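Local coordinates for particle-associated glycoside hydrolase (Acinetobacter phage Fri1, PDB 6C72), which probably degrades the capsular polysaccharide of its Acinetobacter baumannii host as a trimeric tailspike during virus entry, at residues Tyr245-His257 against Asn270-Phe282. Sequence-based numbering, arbitrary orientation.
With ZN (zinc ion), chain H.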
loop_
_atom_site.group_PDB
_atom_site.type_symbol
_atom_site.label_atom_id
_atom_site.label_comp_id
_atom_site.label_asym_id
_atom_site.label_seq_id
_atom_site.Cartn_x
_atom_site.Cartn_y
_atom_site.Cartn_z
ATOM N N TYR A 245 -12.157 22.131 -4.163
ATOM C CA TYR A 245 -12.831 22.185 -2.870
ATOM C C TYR A 245 -13.827 21.035 -2.812
ATOM O O TYR A 245 -14.714 20.936 -3.666
ATOM C CB TYR A 245 -13.525 23.532 -2.686
ATOM C CG TYR A 245 -14.226 23.750 -1.361
ATOM C CD1 TYR A 245 -13.561 24.326 -0.292
ATOM C CD2 TYR A 245 -15.568 23.423 -1.199
ATOM C CE1 TYR A 245 -14.194 24.555 0.913
ATOM C CE2 TYR A 245 -16.220 23.645 0.006
ATOM C CZ TYR A 245 -15.523 24.212 1.061
ATOM O OH TYR A 245 -16.165 24.443 2.262
ATOM N N ILE A 246 -13.677 20.152 -1.830
ATOM C CA ILE A 246 -14.492 18.947 -1.759
ATOM C C ILE A 246 -15.257 18.952 -0.444
ATOM O O ILE A 246 -14.665 18.797 0.636
ATOM C CB ILE A 246 -13.642 17.687 -1.893
ATOM C CG1 ILE A 246 -12.726 17.807 -3.133
ATOM C CG2 ILE A 246 -14.551 16.474 -1.928
ATOM C CD1 ILE A 246 -11.977 16.539 -3.482
ATOM N N ARG A 247 -16.578 19.064 -0.530
ATOM C CA ARG A 247 -17.402 19.054 0.673
ATOM C C ARG A 247 -18.735 18.404 0.338
ATOM O O ARG A 247 -19.561 19.007 -0.348
ATOM C CB ARG A 247 -17.596 20.472 1.202
ATOM C CG ARG A 247 -18.310 20.509 2.523
ATOM C CD ARG A 247 -18.668 21.893 2.989
ATOM N NE ARG A 247 -19.128 21.795 4.357
ATOM C CZ ARG A 247 -19.851 22.713 4.987
ATOM N NH1 ARG A 247 -20.211 23.824 4.354
ATOM N NH2 ARG A 247 -20.221 22.509 6.253
ATOM N N GLY A 248 -18.954 17.188 0.834
ATOM C CA GLY A 248 -20.223 16.517 0.643
ATOM C C GLY A 248 -21.268 16.986 1.647
ATOM O O GLY A 248 -21.093 17.967 2.374
ATOM N N LYS A 249 -22.376 16.246 1.688
ATOM C CA LYS A 249 -23.455 16.532 2.619
ATOM C C LYS A 249 -23.819 15.276 3.398
ATOM O O LYS A 249 -23.495 14.151 2.999
ATOM C CB LYS A 249 -24.697 17.076 1.899
ATOM C CG LYS A 249 -24.463 18.376 1.185
ATOM C CD LYS A 249 -25.749 18.891 0.543
ATOM C CE LYS A 249 -25.500 20.163 -0.258
ATOM N NZ LYS A 249 -26.759 20.695 -0.828
ATOM N N ASP A 250 -24.494 15.487 4.528
ATOM C CA ASP A 250 -24.925 14.365 5.344
ATOM C C ASP A 250 -25.825 13.440 4.536
ATOM O O ASP A 250 -26.693 13.888 3.786
ATOM C CB ASP A 250 -25.678 14.852 6.579
ATOM C CG ASP A 250 -24.776 15.537 7.589
ATOM O OD1 ASP A 250 -23.546 15.570 7.356
ATOM O OD2 ASP A 250 -25.297 16.008 8.634
ATOM N N GLY A 251 -25.605 12.141 4.681
ATOM C CA GLY A 251 -26.470 11.145 4.089
ATOM C C GLY A 251 -26.218 10.830 2.633
ATOM O O GLY A 251 -26.940 9.998 2.072
ATOM N N VAL A 252 -25.233 11.465 1.997
ATOM C CA VAL A 252 -24.932 11.234 0.587
ATOM C C VAL A 252 -23.427 11.058 0.418
ATOM O O VAL A 252 -22.633 11.779 1.032
ATOM C CB VAL A 252 -25.452 12.384 -0.302
ATOM C CG1 VAL A 252 -25.137 12.108 -1.764
ATOM C CG2 VAL A 252 -26.940 12.558 -0.097
ATOM N N SER A 253 -23.036 10.099 -0.414
ATOM C CA SER A 253 -21.620 9.806 -0.582
ATOM C C SER A 253 -20.875 10.964 -1.240
ATOM O O SER A 253 -21.371 11.601 -2.170
ATOM C CB SER A 253 -21.440 8.534 -1.404
ATOM O OG SER A 253 -21.622 7.387 -0.595
ATOM N N CYS A 254 -19.689 11.262 -0.704
ATOM C CA CYS A 254 -18.705 12.151 -1.324
ATOM C C CYS A 254 -17.354 11.431 -1.212
ATOM O O CYS A 254 -16.563 11.691 -0.300
ATOM C CB CYS A 254 -18.690 13.513 -0.656
ATOM S SG CYS A 254 -17.628 14.725 -1.486
ATOM N N SER A 255 -17.099 10.493 -2.120
ATOM C CA SER A 255 -15.978 9.589 -1.925
ATOM C C SER A 255 -15.469 9.071 -3.260
ATOM O O SER A 255 -16.078 9.282 -4.311
ATOM C CB SER A 255 -16.376 8.412 -1.026
ATOM O OG SER A 255 -17.296 7.564 -1.697
ATOM N N ASN A 256 -14.364 8.331 -3.184
ATOM C CA ASN A 256 -13.770 7.676 -4.345
ATOM C C ASN A 256 -13.330 8.699 -5.392
ATOM O O ASN A 256 -13.573 8.540 -6.589
ATOM C CB ASN A 256 -14.745 6.646 -4.934
ATOM C CG ASN A 256 -14.101 5.757 -5.972
ATOM O OD1 ASN A 256 -12.910 5.460 -5.887
ATOM N ND2 ASN A 256 -14.878 5.335 -6.963
ATOM N N HIS A 257 -12.706 9.783 -4.945
ATOM C CA HIS A 257 -12.266 10.821 -5.861
ATOM C C HIS A 257 -10.809 10.605 -6.231
ATOM O O HIS A 257 -9.968 10.351 -5.367
ATOM C CB HIS A 257 -12.465 12.205 -5.253
ATOM C CG HIS A 257 -13.877 12.475 -4.845
ATOM N ND1 HIS A 257 -14.944 12.253 -5.689
ATOM C CD2 HIS A 257 -14.399 12.978 -3.701
ATOM C CE1 HIS A 257 -16.065 12.600 -5.080
ATOM N NE2 HIS A 257 -15.761 13.044 -3.874
ATOM N N ASN A 270 -6.436 28.587 -0.232
ATOM C CA ASN A 270 -5.610 27.392 -0.344
ATOM C C ASN A 270 -5.582 26.942 -1.793
ATOM O O ASN A 270 -6.526 27.193 -2.543
ATOM C CB ASN A 270 -6.154 26.239 0.527
ATOM C CG ASN A 270 -6.540 26.692 1.919
ATOM O OD1 ASN A 270 -5.676 26.975 2.745
ATOM N ND2 ASN A 270 -7.834 26.791 2.176
ATOM N N THR A 271 -4.511 26.260 -2.198
ATOM C CA THR A 271 -4.522 25.695 -3.542
ATOM C C THR A 271 -5.650 24.687 -3.683
ATOM O O THR A 271 -6.232 24.546 -4.762
ATOM C CB THR A 271 -3.188 25.030 -3.892
ATOM O OG1 THR A 271 -2.978 23.888 -3.053
ATOM C CG2 THR A 271 -2.018 26.004 -3.778
ATOM N N ALA A 272 -5.949 23.958 -2.614
ATOM C CA ALA A 272 -6.993 22.946 -2.622
ATOM C C ALA A 272 -7.406 22.662 -1.182
ATOM O O ALA A 272 -6.600 22.809 -0.258
ATOM C CB ALA A 272 -6.520 21.656 -3.302
ATOM N N ALA A 273 -8.656 22.233 -0.997
ATOM C CA ALA A 273 -9.144 21.949 0.343
ATOM C C ALA A 273 -10.044 20.727 0.317
ATOM O O ALA A 273 -10.892 20.590 -0.572
ATOM C CB ALA A 273 -9.899 23.143 0.941
ATOM N N LEU A 274 -9.830 19.835 1.279
ATOM C CA LEU A 274 -10.724 18.722 1.556
ATOM C C LEU A 274 -11.451 19.056 2.846
ATOM O O LEU A 274 -10.811 19.241 3.887
ATOM C CB LEU A 274 -9.963 17.401 1.693
ATOM C CG LEU A 274 -8.991 17.019 0.572
ATOM C CD1 LEU A 274 -8.561 15.570 0.733
ATOM C CD2 LEU A 274 -9.632 17.233 -0.782
ATOM N N VAL A 275 -12.782 19.110 2.786
ATOM C CA VAL A 275 -13.597 19.579 3.895
ATOM C C VAL A 275 -14.532 18.496 4.423
ATOM O O VAL A 275 -14.710 18.365 5.640
ATOM C CB VAL A 275 -14.394 20.830 3.477
ATOM C CG1 VAL A 275 -15.277 21.314 4.593
ATOM C CG2 VAL A 275 -13.434 21.922 3.018
ATOM N N TYR A 276 -15.106 17.680 3.537
ATOM C CA TYR A 276 -16.051 16.643 3.957
ATOM C C TYR A 276 -16.071 15.596 2.843
ATOM O O TYR A 276 -16.755 15.786 1.833
ATOM C CB TYR A 276 -17.427 17.243 4.206
ATOM C CG TYR A 276 -18.504 16.343 4.809
ATOM C CD1 TYR A 276 -18.271 15.006 5.114
ATOM C CD2 TYR A 276 -19.776 16.859 5.054
ATOM C CE1 TYR A 276 -19.272 14.216 5.646
ATOM C CE2 TYR A 276 -20.786 16.084 5.578
ATOM C CZ TYR A 276 -20.541 14.767 5.876
ATOM O OH TYR A 276 -21.569 14.011 6.413
ATOM N N CYS A 277 -15.305 14.516 3.023
ATOM C CA CYS A 277 -15.129 13.500 1.989
ATOM C C CYS A 277 -14.264 12.388 2.559
ATOM O O CYS A 277 -13.608 12.551 3.590
ATOM C CB CYS A 277 -14.488 14.074 0.722
ATOM S SG CYS A 277 -12.906 14.951 1.008
ATOM N N HIS A 278 -14.260 11.250 1.871
ATOM C CA HIS A 278 -13.325 10.196 2.232
ATOM C C HIS A 278 -12.897 9.440 0.981
ATOM O O HIS A 278 -13.518 9.547 -0.080
ATOM C CB HIS A 278 -13.891 9.246 3.321
ATOM C CG HIS A 278 -15.056 8.405 2.886
ATOM N ND1 HIS A 278 -14.911 7.120 2.411
ATOM C CD2 HIS A 278 -16.389 8.647 2.905
ATOM C CE1 HIS A 278 -16.098 6.616 2.128
ATOM N NE2 HIS A 278 -17.012 7.520 2.423
ATOM N N ASP A 279 -11.778 8.724 1.116
ATOM C CA ASP A 279 -11.181 7.896 0.067
ATOM C C ASP A 279 -10.872 8.729 -1.182
ATOM O O ASP A 279 -11.463 8.571 -2.247
ATOM C CB ASP A 279 -12.069 6.691 -0.241
ATOM C CG ASP A 279 -11.947 5.599 0.821
ATOM O OD1 ASP A 279 -12.679 5.623 1.845
ATOM O OD2 ASP A 279 -11.086 4.717 0.633
ATOM N N VAL A 280 -9.890 9.611 -1.016
ATOM C CA VAL A 280 -9.425 10.497 -2.070
ATOM C C VAL A 280 -7.959 10.208 -2.355
ATOM O O VAL A 280 -7.158 10.035 -1.429
ATOM C CB VAL A 280 -9.616 11.972 -1.666
ATOM C CG1 VAL A 280 -9.194 12.913 -2.813
ATOM C CG2 VAL A 280 -11.046 12.204 -1.219
ATOM N N THR A 281 -7.599 10.156 -3.634
ATOM C CA THR A 281 -6.221 9.887 -4.012
ATOM C C THR A 281 -5.720 10.953 -4.977
ATOM O O THR A 281 -6.372 11.250 -5.983
ATOM C CB THR A 281 -6.077 8.494 -4.635
ATOM O OG1 THR A 281 -6.411 7.506 -3.656
ATOM C CG2 THR A 281 -4.650 8.261 -5.102
ATOM N N PHE A 282 -4.555 11.505 -4.667
ATOM C CA PHE A 282 -3.805 12.361 -5.571
ATOM C C PHE A 282 -2.538 11.618 -5.968
ATOM O O PHE A 282 -1.795 11.157 -5.101
ATOM C CB PHE A 282 -3.451 13.693 -4.906
ATOM C CG PHE A 282 -4.646 14.525 -4.521
ATOM C CD1 PHE A 282 -5.259 14.357 -3.281
ATOM C CD2 PHE A 282 -5.145 15.491 -5.386
ATOM C CE1 PHE A 282 -6.359 15.137 -2.909
ATOM C CE2 PHE A 282 -6.238 16.267 -5.022
ATOM C CZ PHE A 282 -6.848 16.089 -3.782
HETATM ZN ZN ZN H . -19.024 7.314 2.126
HETATM O O HOH W 1 -21.295 6.970 2.276
HETATM O O HOH W 2 -19.163 5.952 0.299
HETATM O O HOH W 3 -19.734 9.220 2.618
HETATM O O HOH W 4 -19.382 5.972 3.913
#
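Tyr-276 lays its ring against the backbone of Gly-248 and Lys-249, at the start of the turn from Lys-249 to Val-252, and its hydroxyl donates to Asp-250 OD1 over 2.7 Å. The phenol stands nearly upright to the carboxylate, the two planes 76° apart, and meets the oxygen on its anti side, somewhat out of the carboxylate plane. Thr-309 OG1 is a second hydrogen-bond partner of OD1. Strand 245-247 runs parallel to strand 272-275, but a beta bulge shifts the register by one between Ile-246 and Arg-247, with Val-275 the extra residue; Ile-246 O accepts from both Val-275 N and Tyr-276 N. Gly-248 N then reaches Tyr-276 O at 2.8 Å. Such pairing illustrates how successive coils can be stacked, as in the right-handed parallel beta-helix of many tailspikes.

Ile-246 lies alongside Leu-274, pointing the same way, with CD1 3.6 Å from Leu-274 CD2, while its other branch, CG2, packs on Cys-277 CB in the buried interior. On the face of Tyr-245 and Arg-247, the bulged Val-275, which points toward the other strand, fits between those two side chains: CG2 rests 3.5 Å from Tyr-245 CE1, and CG1 touches the extended aliphatic part of Arg-247, whose NE is in a salt bridge with Asp-310.

Beyond the corner at Tyr-276, Ser-255 CB sits over one face of the His-278 ring, a CH-pi contact 3.7 Å from the centroid. His-278 has CG between its backbone N and carbonyl carbon (chi1 67°), which brings NE2 to 2.0 Å from a zinc ion completed by four waters; one of these donates to Ser-255 OG, which is also hydrogen-bonded to Asp-227. His-278 ND1 donates to Asp-279 OD1 over 2.7 Å, the oxygen lying in the imidazole plane, and Asp-279 OD2 is bonded by Asn-352 of a neighbouring subunit. This His-carboxylate bond holds the imidazole's rotation and would be expected to make NE2 a stronger donor to the metal.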